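D-2-hydroxyacid dehydrogensase protein (Ketogulonicigenium vulgare, PDB 4LSW) probably catalyses the NAD(P)-dependent interconversion of D-2-hydroxyacids and 2-oxoacids, as in other members of the D-isomer-specific 2-hydroxyacid dehydrogenase family. Local coordinates at residues A[1-13]-A[19-31]. Numbering follows the deposited sequence.
Sequences MTKPEILQLGPYP and PLDAAFTVHRLFE
Five backbone hydrogen bonds tie 1-13 to 19-31: T25 N to P4 O, I6 N to T25 O, H27 N to I6 O, Q8 N to H27 O and L29 N to Q8 O. This alternation is the signature of parallel pairing, and the short axes of strands 5-8 and 25-28 agree, running 4.7 Å apart at 27°.

The tight part lies where helix 14-23 packs on the I6 and Q8 side of the sheet. With CG1 of I6 set between backbone N and carbonyl carbon (chi1 73°), its CD1 meets V26 CG2 at 3.7 Å and also reaches F24 CD2 and L20 CD2. L20 CD1 continues to Y12 CD2, 3.6 Å away, and helix 287-306 closes over L20 and Y12. The extended Q8 side chain brings OE1 within 3.4 Å of V26 CG1, while its NE2 is held by G10 O and Q17 OE1.

On the opposite face, beside the buried L7, E5 and H27 form a polar pair: H27 NE2 donates to E5 OE1 over 2.8 Å, nearly straight at 171° and in the imidazole plane. The solvent side lies at the two ends. By the exposed A22 and A23, the bent chain of the partly exposed K3 delivers NZ to D21 O at 2.9 Å. At the far end, the exposed P11 makes a CH-pi contact through CD over one face of F30, 3.9 Å from the ring centroid, and Q8 O lies at the ring edge. Replacing F30 with an alanine would probably open a gap beside G10 and P11 and leave the Q8 side-chain amide without its aromatic neighbour.

Strand 5-8, helix 14-23 and strand 25-28 thus form a beta-alpha-beta crossover, with 25-28 at the sheet margin, consistent with the flavodoxin-like substrate-binding domain of D-2-hydroxyacid dehydrogenases.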
ATOM      1  N   MET A   1      26.414  15.922 -26.875  1.00  6.89           N
ATOM      2  CA  MET A   1      25.815  14.812 -26.138  1.00  7.26           C
ATOM      3  C   MET A   1      24.820  15.382 -25.135  1.00  8.67           C
ATOM      4  O   MET A   1      24.855  16.572 -24.846  1.00 11.12           O
ATOM      5  CB  MET A   1      26.889  13.955 -25.451  1.00 10.18           C
ATOM      6  CG  MET A   1      27.740  14.682 -24.398  1.00  9.79           C
ATOM      7  SD  MET A   1      26.947  14.914 -22.787  1.00 11.64           S
ATOM      8  CE  MET A   1      26.696  13.208 -22.313  1.00 13.14           C
ATOM      9  N   THR A   2      23.934  14.543 -24.616  1.00 11.65           N
ATOM     10  CA  THR A   2      22.895  15.025 -23.704  1.00 12.23           C
ATOM     11  C   THR A   2      22.746  14.137 -22.488  1.00 13.16           C
ATOM     12  O   THR A   2      22.792  12.913 -22.588  1.00 15.64           O
ATOM     13  CB  THR A   2      21.507  15.095 -24.370  1.00 19.65           C
ATOM     14  OG1 THR A   2      21.012  13.768 -24.576  1.00 29.15           O
ATOM     15  CG2 THR A   2      21.562  15.838 -25.691  1.00 15.64           C
ATOM     16  N   LYS A   3      22.566  14.779 -21.343  1.00 11.98           N
ATOM     17  CA  LYS A   3      22.095  14.117 -20.143  1.00 13.91           C
ATOM     18  C   LYS A   3      20.866  14.923 -19.745  1.00 13.32           C
ATOM     19  O   LYS A   3      21.001  15.981 -19.117  1.00 14.08           O
ATOM     20  CB  LYS A   3      23.141  14.170 -19.029  1.00 16.65           C
ATOM     21  CG  LYS A   3      24.423  13.398 -19.316  1.00 17.88           C
ATOM     22  CD  LYS A   3      25.294  13.324 -18.079  1.00 19.71           C
ATOM     23  CE  LYS A   3      24.563  12.620 -16.957  1.00 18.79           C
ATOM     24  NZ  LYS A   3      25.379  12.512 -15.720  1.00 22.49           N
ATOM     25  N   PRO A   4      19.672  14.440 -20.136  1.00 12.91           N
ATOM     26  CA  PRO A   4      18.428  15.195 -19.944  1.00 12.46           C
ATOM     27  C   PRO A   4      18.259  15.671 -18.510  1.00 14.03           C
ATOM     28  O   PRO A   4      18.659  14.991 -17.559  1.00 13.82           O
ATOM     29  CB  PRO A   4      17.341  14.181 -20.305  1.00 15.28           C
ATOM     30  CG  PRO A   4      18.009  13.267 -21.286  1.00 17.34           C
ATOM     31  CD  PRO A   4      19.429  13.143 -20.791  1.00 16.86           C
ATOM     32  N   GLU A   5      17.707  16.865 -18.358  1.00 14.88           N
ATOM     33  CA  GLU A   5      17.634  17.453 -17.039  1.00 15.07           C
ATOM     34  C   GLU A   5      16.304  17.136 -16.393  1.00 12.41           C
ATOM     35  O   GLU A   5      15.232  17.330 -16.981  1.00 14.13           O
ATOM     36  CB  GLU A   5      17.917  18.952 -17.087  1.00 18.73           C
ATOM     37  CG  GLU A   5      19.249  19.234 -17.759  1.00 21.37           C
ATOM     38  CD  GLU A   5      19.818  20.583 -17.414  1.00 22.57           C
ATOM     39  OE1 GLU A   5      19.661  21.030 -16.259  1.00 23.31           O
ATOM     40  OE2 GLU A   5      20.430  21.191 -18.310  1.00 25.96           O
ATOM     41  N   ILE A   6      16.396  16.592 -15.185  1.00 11.52           N
ATOM     42  CA  ILE A   6      15.214  16.184 -14.443  1.00 10.65           C
ATOM     43  C   ILE A   6      15.225  16.767 -13.030  1.00  9.56           C
ATOM     44  O   ILE A   6      16.278  17.109 -12.486  1.00  9.58           O
ATOM     45  CB  ILE A   6      15.072  14.650 -14.402  1.00 10.25           C
ATOM     46  CG1 ILE A   6      16.105  14.017 -13.478  1.00 12.55           C
ATOM     47  CG2 ILE A   6      15.195  14.054 -15.800  1.00 13.11           C
ATOM     48  CD1 ILE A   6      15.929  12.520 -13.376  1.00 17.13           C
ATOM     49  N   LEU A   7      14.039  16.911 -12.455  1.00  8.72           N
ATOM     50  CA  LEU A   7      13.899  17.446 -11.111  1.00  8.55           C
ATOM     51  C   LEU A   7      13.406  16.332 -10.194  1.00  8.17           C
ATOM     52  O   LEU A   7      12.351  15.739 -10.437  1.00 10.72           O
ATOM     53  CB  LEU A   7      12.916  18.621 -11.117  1.00 10.28           C
ATOM     54  CG  LEU A   7      12.745  19.463  -9.841  1.00  8.81           C
ATOM     55  CD1 LEU A   7      14.000  20.253  -9.514  1.00 11.91           C
ATOM     56  CD2 LEU A   7      11.571  20.412 -10.016  1.00 10.73           C
ATOM     57  N   GLN A   8      14.186  16.028  -9.161  1.00  9.67           N
ATOM     58  CA  GLN A   8      13.852  14.943  -8.238  1.00  9.40           C
ATOM     59  C   GLN A   8      13.339  15.534  -6.926  1.00 10.53           C
ATOM     60  O   GLN A   8      14.008  16.361  -6.307  1.00 10.47           O
ATOM     61  CB  GLN A   8      15.080  14.069  -7.990  1.00 10.41           C
ATOM     62  CG  GLN A   8      14.812  12.857  -7.102  1.00 10.67           C
ATOM     63  CD  GLN A   8      16.031  11.980  -6.947  1.00 13.08           C
ATOM     64  OE1 GLN A   8      16.843  11.861  -7.866  1.00 15.14           O
ATOM     65  NE2 GLN A   8      16.178  11.369  -5.776  1.00 11.51           N
ATOM     66  N   LEU A   9      12.146  15.122  -6.504  1.00  9.91           N
ATOM     67  CA  LEU A   9      11.486  15.797  -5.384  1.00 11.60           C
ATOM     68  C   LEU A   9      11.780  15.201  -4.004  1.00 12.40           C
ATOM     69  O   LEU A   9      11.644  15.894  -2.999  1.00 12.51           O
ATOM     70  CB  LEU A   9       9.978  15.871  -5.617  1.00  9.21           C
ATOM     71  CG  LEU A   9       9.501  16.506  -6.918  1.00 12.71           C
ATOM     72  CD1 LEU A   9       7.996  16.711  -6.854  1.00 13.90           C
ATOM     73  CD2 LEU A   9      10.220  17.822  -7.194  1.00 12.86           C
ATOM     74  N   GLY A  10      12.178  13.933  -3.966  1.00 10.06           N
ATOM     75  CA  GLY A  10      12.538  13.279  -2.720  1.00 14.20           C
ATOM     76  C   GLY A  10      13.601  12.223  -2.944  1.00 13.57           C
ATOM     77  O   GLY A  10      13.818  11.788  -4.068  1.00 11.21           O
ATOM     78  N   PRO A  11      14.284  11.807  -1.870  1.00 16.37           N
ATOM     79  CA  PRO A  11      15.358  10.811  -2.000  1.00 15.94           C
ATOM     80  C   PRO A  11      14.890   9.434  -2.473  1.00 16.81           C
ATOM     81  O   PRO A  11      13.742   9.045  -2.234  1.00 20.22           O
ATOM     82  CB  PRO A  11      15.914  10.705  -0.566  1.00 15.84           C
ATOM     83  CG  PRO A  11      14.802  11.205   0.316  1.00 22.77           C
ATOM     84  CD  PRO A  11      14.118  12.272  -0.482  1.00 19.86           C
ATOM     85  N   TYR A  12      15.784   8.709  -3.144  1.00 15.19           N
ATOM     86  CA  TYR A  12      15.577   7.311  -3.503  1.00 12.40           C
ATOM     87  C   TYR A  12      16.747   6.505  -2.954  1.00 16.26           C
ATOM     88  O   TYR A  12      17.793   7.070  -2.647  1.00 16.04           O
ATOM     89  CB  TYR A  12      15.575   7.124  -5.015  1.00 16.70           C
ATOM     90  CG  TYR A  12      14.442   7.762  -5.774  1.00 12.83           C
ATOM     91  CD1 TYR A  12      13.114   7.566  -5.409  1.00 14.40           C
ATOM     92  CD2 TYR A  12      14.710   8.557  -6.875  1.00 12.56           C
ATOM     93  CE1 TYR A  12      12.088   8.166  -6.126  1.00 15.39           C
ATOM     94  CE2 TYR A  12      13.707   9.143  -7.592  1.00  9.21           C
ATOM     95  CZ  TYR A  12      12.400   8.951  -7.221  1.00 12.11           C
ATOM     96  OH  TYR A  12      11.418   9.555  -7.972  1.00 11.00           O
ATOM     97  N   PRO A  13      16.589   5.174  -2.856  1.00 15.00           N
ATOM     98  CA  PRO A  13      17.726   4.340  -2.443  1.00 16.46           C
ATOM     99  C   PRO A  13      18.897   4.508  -3.396  1.00 14.77           C
ATOM    100  O   PRO A  13      18.678   4.836  -4.560  1.00 14.04           O
ATOM    101  CB  PRO A  13      17.178   2.917  -2.576  1.00 16.94           C
ATOM    102  CG  PRO A  13      15.717   3.067  -2.368  1.00 19.56           C
ATOM    103  CD  PRO A  13      15.354   4.381  -3.002  1.00 16.85           C
ATOM    104  N   PRO A  19      22.227   5.085 -10.801  1.00 11.00           N
ATOM    105  CA  PRO A  19      22.000   5.076 -12.256  1.00 11.41           C
ATOM    106  C   PRO A  19      21.215   6.281 -12.771  1.00 13.81           C
ATOM    107  O   PRO A  19      21.348   6.650 -13.942  1.00 14.83           O
ATOM    108  CB  PRO A  19      21.209   3.783 -12.494  1.00 14.43           C
ATOM    109  CG  PRO A  19      20.661   3.408 -11.169  1.00 13.54           C
ATOM    110  CD  PRO A  19      21.631   3.901 -10.152  1.00 13.97           C
ATOM    111  N   LEU A  20      20.402   6.883 -11.913  1.00 11.76           N
ATOM    112  CA  LEU A  20      19.727   8.125 -12.284  1.00 12.67           C
ATOM    113  C   LEU A  20      20.741   9.235 -12.547  1.00 12.01           C
ATOM    114  O   LEU A  20      20.663   9.928 -13.567  1.00 12.30           O
ATOM    115  CB  LEU A  20      18.729   8.554 -11.201  1.00 12.67           C
ATOM    116  CG  LEU A  20      17.351   7.886 -11.221  1.00 14.24           C
ATOM    117  CD1 LEU A  20      16.607   8.154  -9.925  1.00 12.63           C
ATOM    118  CD2 LEU A  20      16.552   8.393 -12.405  1.00 12.59           C
ATOM    119  N   ASP A  21      21.689   9.399 -11.625  1.00 12.59           N
ATOM    120  CA  ASP A  21      22.705  10.445 -11.753  1.00 14.55           C
ATOM    121  C   ASP A  21      23.654  10.190 -12.913  1.00 15.31           C
ATOM    122  O   ASP A  21      24.211  11.127 -13.476  1.00 15.77           O
ATOM    123  CB  ASP A  21      23.487  10.603 -10.449  1.00 12.87           C
ATOM    124  CG  ASP A  21      22.747  11.451  -9.434  1.00 16.98           C
ATOM    125  OD1 ASP A  21      22.131  12.462  -9.840  1.00 20.92           O
ATOM    126  OD2 ASP A  21      22.781  11.104  -8.239  1.00 16.51           O
ATOM    127  N   ALA A  22      23.815   8.923 -13.282  1.00 14.58           N
ATOM    128  CA  ALA A  22      24.696   8.560 -14.394  1.00 14.89           C
ATOM    129  C   ALA A  22      24.097   8.903 -15.757  1.00 17.41           C
ATOM    130  O   ALA A  22      24.822   9.228 -16.703  1.00 19.94           O
ATOM    131  CB  ALA A  22      25.053   7.084 -14.332  1.00 15.94           C
ATOM    132  N   ALA A  23      22.774   8.811 -15.861  1.00 13.43           N
ATOM    133  CA  ALA A  23      22.093   9.038 -17.129  1.00 13.84           C
ATOM    134  C   ALA A  23      21.555  10.457 -17.286  1.00 16.35           C
ATOM    135  O   ALA A  23      21.407  10.940 -18.409  1.00 14.91           O
ATOM    136  CB  ALA A  23      20.960   8.041 -17.304  1.00 16.23           C
ATOM    137  N   PHE A  24      21.236  11.110 -16.174  1.00 13.17           N
ATOM    138  CA  PHE A  24      20.544  12.393 -16.234  1.00 13.21           C
ATOM    139  C   PHE A  24      21.276  13.466 -15.459  1.00 12.50           C
ATOM    140  O   PHE A  24      22.114  13.159 -14.622  1.00 12.88           O
ATOM    141  CB  PHE A  24      19.117  12.253 -15.676  1.00 12.25           C
ATOM    142  CG  PHE A  24      18.311  11.190 -16.356  1.00 11.84           C
ATOM    143  CD1 PHE A  24      17.969  11.321 -17.692  1.00 14.06           C
ATOM    144  CD2 PHE A  24      17.898  10.056 -15.663  1.00 13.54           C
ATOM    145  CE1 PHE A  24      17.231  10.341 -18.339  1.00 19.69           C
ATOM    146  CE2 PHE A  24      17.160   9.072 -16.304  1.00 17.13           C
ATOM    147  CZ  PHE A  24      16.823   9.214 -17.640  1.00 17.38           C
ATOM    148  N   THR A  25      20.950  14.725 -15.747  1.00 11.95           N
ATOM    149  CA  THR A  25      21.381  15.839 -14.913  1.00 14.57           C
ATOM    150  C   THR A  25      20.272  16.040 -13.893  1.00 11.76           C
ATOM    151  O   THR A  25      19.234  16.615 -14.209  1.00 12.70           O
ATOM    152  CB  THR A  25      21.565  17.118 -15.738  1.00 15.70           C
ATOM    153  OG1 THR A  25      22.548  16.886 -16.754  1.00 19.72           O
ATOM    154  CG2 THR A  25      22.010  18.286 -14.858  1.00 12.36           C
ATOM    155  N   VAL A  26      20.489  15.531 -12.684  1.00 10.57           N
ATOM    156  CA  VAL A  26      19.429  15.473 -11.681  1.00  9.99           C
ATOM    157  C   VAL A  26      19.557  16.605 -10.682  1.00 11.25           C
ATOM    158  O   VAL A  26      20.553  16.711  -9.954  1.00 14.62           O
ATOM    159  CB  VAL A  26      19.452  14.139 -10.927  1.00 11.59           C
ATOM    160  CG1 VAL A  26      18.328  14.089  -9.882  1.00 12.08           C
ATOM    161  CG2 VAL A  26      19.342  12.976 -11.899  1.00 13.46           C
ATOM    162  N   HIS A  27      18.525  17.439 -10.640  1.00 10.41           N
ATOM    163  CA  HIS A  27      18.444  18.514  -9.666  1.00 12.53           C
ATOM    164  C   HIS A  27      17.602  18.048  -8.483  1.00 11.59           C
ATOM    165  O   HIS A  27      16.432  17.703  -8.643  1.00 11.51           O
ATOM    166  CB  HIS A  27      17.849  19.758 -10.323  1.00 10.99           C
ATOM    167  CG  HIS A  27      18.611  20.204 -11.532  1.00 12.30           C
ATOM    168  ND1 HIS A  27      19.825  20.848 -11.447  1.00 15.47           N
ATOM    169  CD2 HIS A  27      18.347  20.062 -12.853  1.00 10.47           C
ATOM    170  CE1 HIS A  27      20.270  21.104 -12.669  1.00 12.12           C
ATOM    171  NE2 HIS A  27      19.397  20.629 -13.537  1.00 12.14           N
ATOM    172  N   ARG A  28      18.213  18.033  -7.302  1.00 11.69           N
ATOM    173  CA  ARG A  28      17.555  17.541  -6.095  1.00 12.22           C
ATOM    174  C   ARG A  28      16.889  18.683  -5.354  1.00 12.46           C
ATOM    175  O   ARG A  28      17.543  19.393  -4.596  1.00 12.47           O
ATOM    176  CB  ARG A  28      18.569  16.859  -5.182  1.00 12.86           C
ATOM    177  CG  ARG A  28      19.328  15.737  -5.859  1.00 12.60           C
ATOM    178  CD  ARG A  28      20.302  15.087  -4.905  1.00 15.02           C
ATOM    179  NE  ARG A  28      21.080  14.045  -5.567  1.00 16.20           N
ATOM    180  CZ  ARG A  28      21.824  13.152  -4.923  1.00 20.62           C
ATOM    181  NH1 ARG A  28      21.889  13.168  -3.597  1.00 21.55           N
ATOM    182  NH2 ARG A  28      22.499  12.238  -5.607  1.00 15.99           N
ATOM    183  N   LEU A  29      15.590  18.854  -5.565  1.00 10.91           N
ATOM    184  CA  LEU A  29      14.873  19.955  -4.944  1.00 11.12           C
ATOM    185  C   LEU A  29      14.865  19.789  -3.419  1.00 15.61           C
ATOM    186  O   LEU A  29      14.843  20.773  -2.671  1.00 15.99           O
ATOM    187  CB  LEU A  29      13.448  20.050  -5.506  1.00 11.66           C
ATOM    188  CG  LEU A  29      12.685  21.327  -5.159  1.00 12.64           C
ATOM    189  CD1 LEU A  29      13.466  22.538  -5.618  1.00 15.16           C
ATOM    190  CD2 LEU A  29      11.294  21.308  -5.789  1.00 16.21           C
ATOM    191  N   PHE A  30      14.933  18.540  -2.972  1.00 11.87           N
ATOM    192  CA  PHE A  30      14.876  18.216  -1.546  1.00 17.58           C
ATOM    193  C   PHE A  30      16.199  18.469  -0.821  1.00 17.06           C
ATOM    194  O   PHE A  30      16.305  18.243   0.388  1.00 19.86           O
ATOM    195  CB  PHE A  30      14.449  16.761  -1.356  1.00 15.38           C
ATOM    196  CG  PHE A  30      15.404  15.762  -1.959  1.00 14.63           C
ATOM    197  CD1 PHE A  30      15.291  15.384  -3.293  1.00 12.09           C
ATOM    198  CD2 PHE A  30      16.401  15.184  -1.185  1.00 20.58           C
ATOM    199  CE1 PHE A  30      16.167  14.456  -3.842  1.00 15.18           C
ATOM    200  CE2 PHE A  30      17.280  14.263  -1.730  1.00 20.26           C
ATOM    201  CZ  PHE A  30      17.163  13.897  -3.057  1.00 16.38           C
ATOM    202  N   GLU A  31      17.208  18.925  -1.557  1.00 17.38           N
ATOM    203  CA  GLU A  31      18.493  19.271  -0.962  1.00 20.77           C
ATOM    204  C   GLU A  31      18.777  20.759  -1.096  1.00 22.31           C
ATOM    205  O   GLU A  31      19.844  21.230  -0.707  1.00 23.98           O
ATOM    206  CB  GLU A  31      19.630  18.489  -1.621  1.00 20.76           C
ATOM    207  CG  GLU A  31      19.834  17.096  -1.077  1.00 23.54           C
ATOM    208  CD  GLU A  31      20.997  16.370  -1.736  1.00 23.86           C
ATOM    209  OE1 GLU A  31      21.804  17.021  -2.431  1.00 25.91           O
ATOM    210  OE2 GLU A  31      21.094  15.145  -1.549  1.00 26.85           O
TER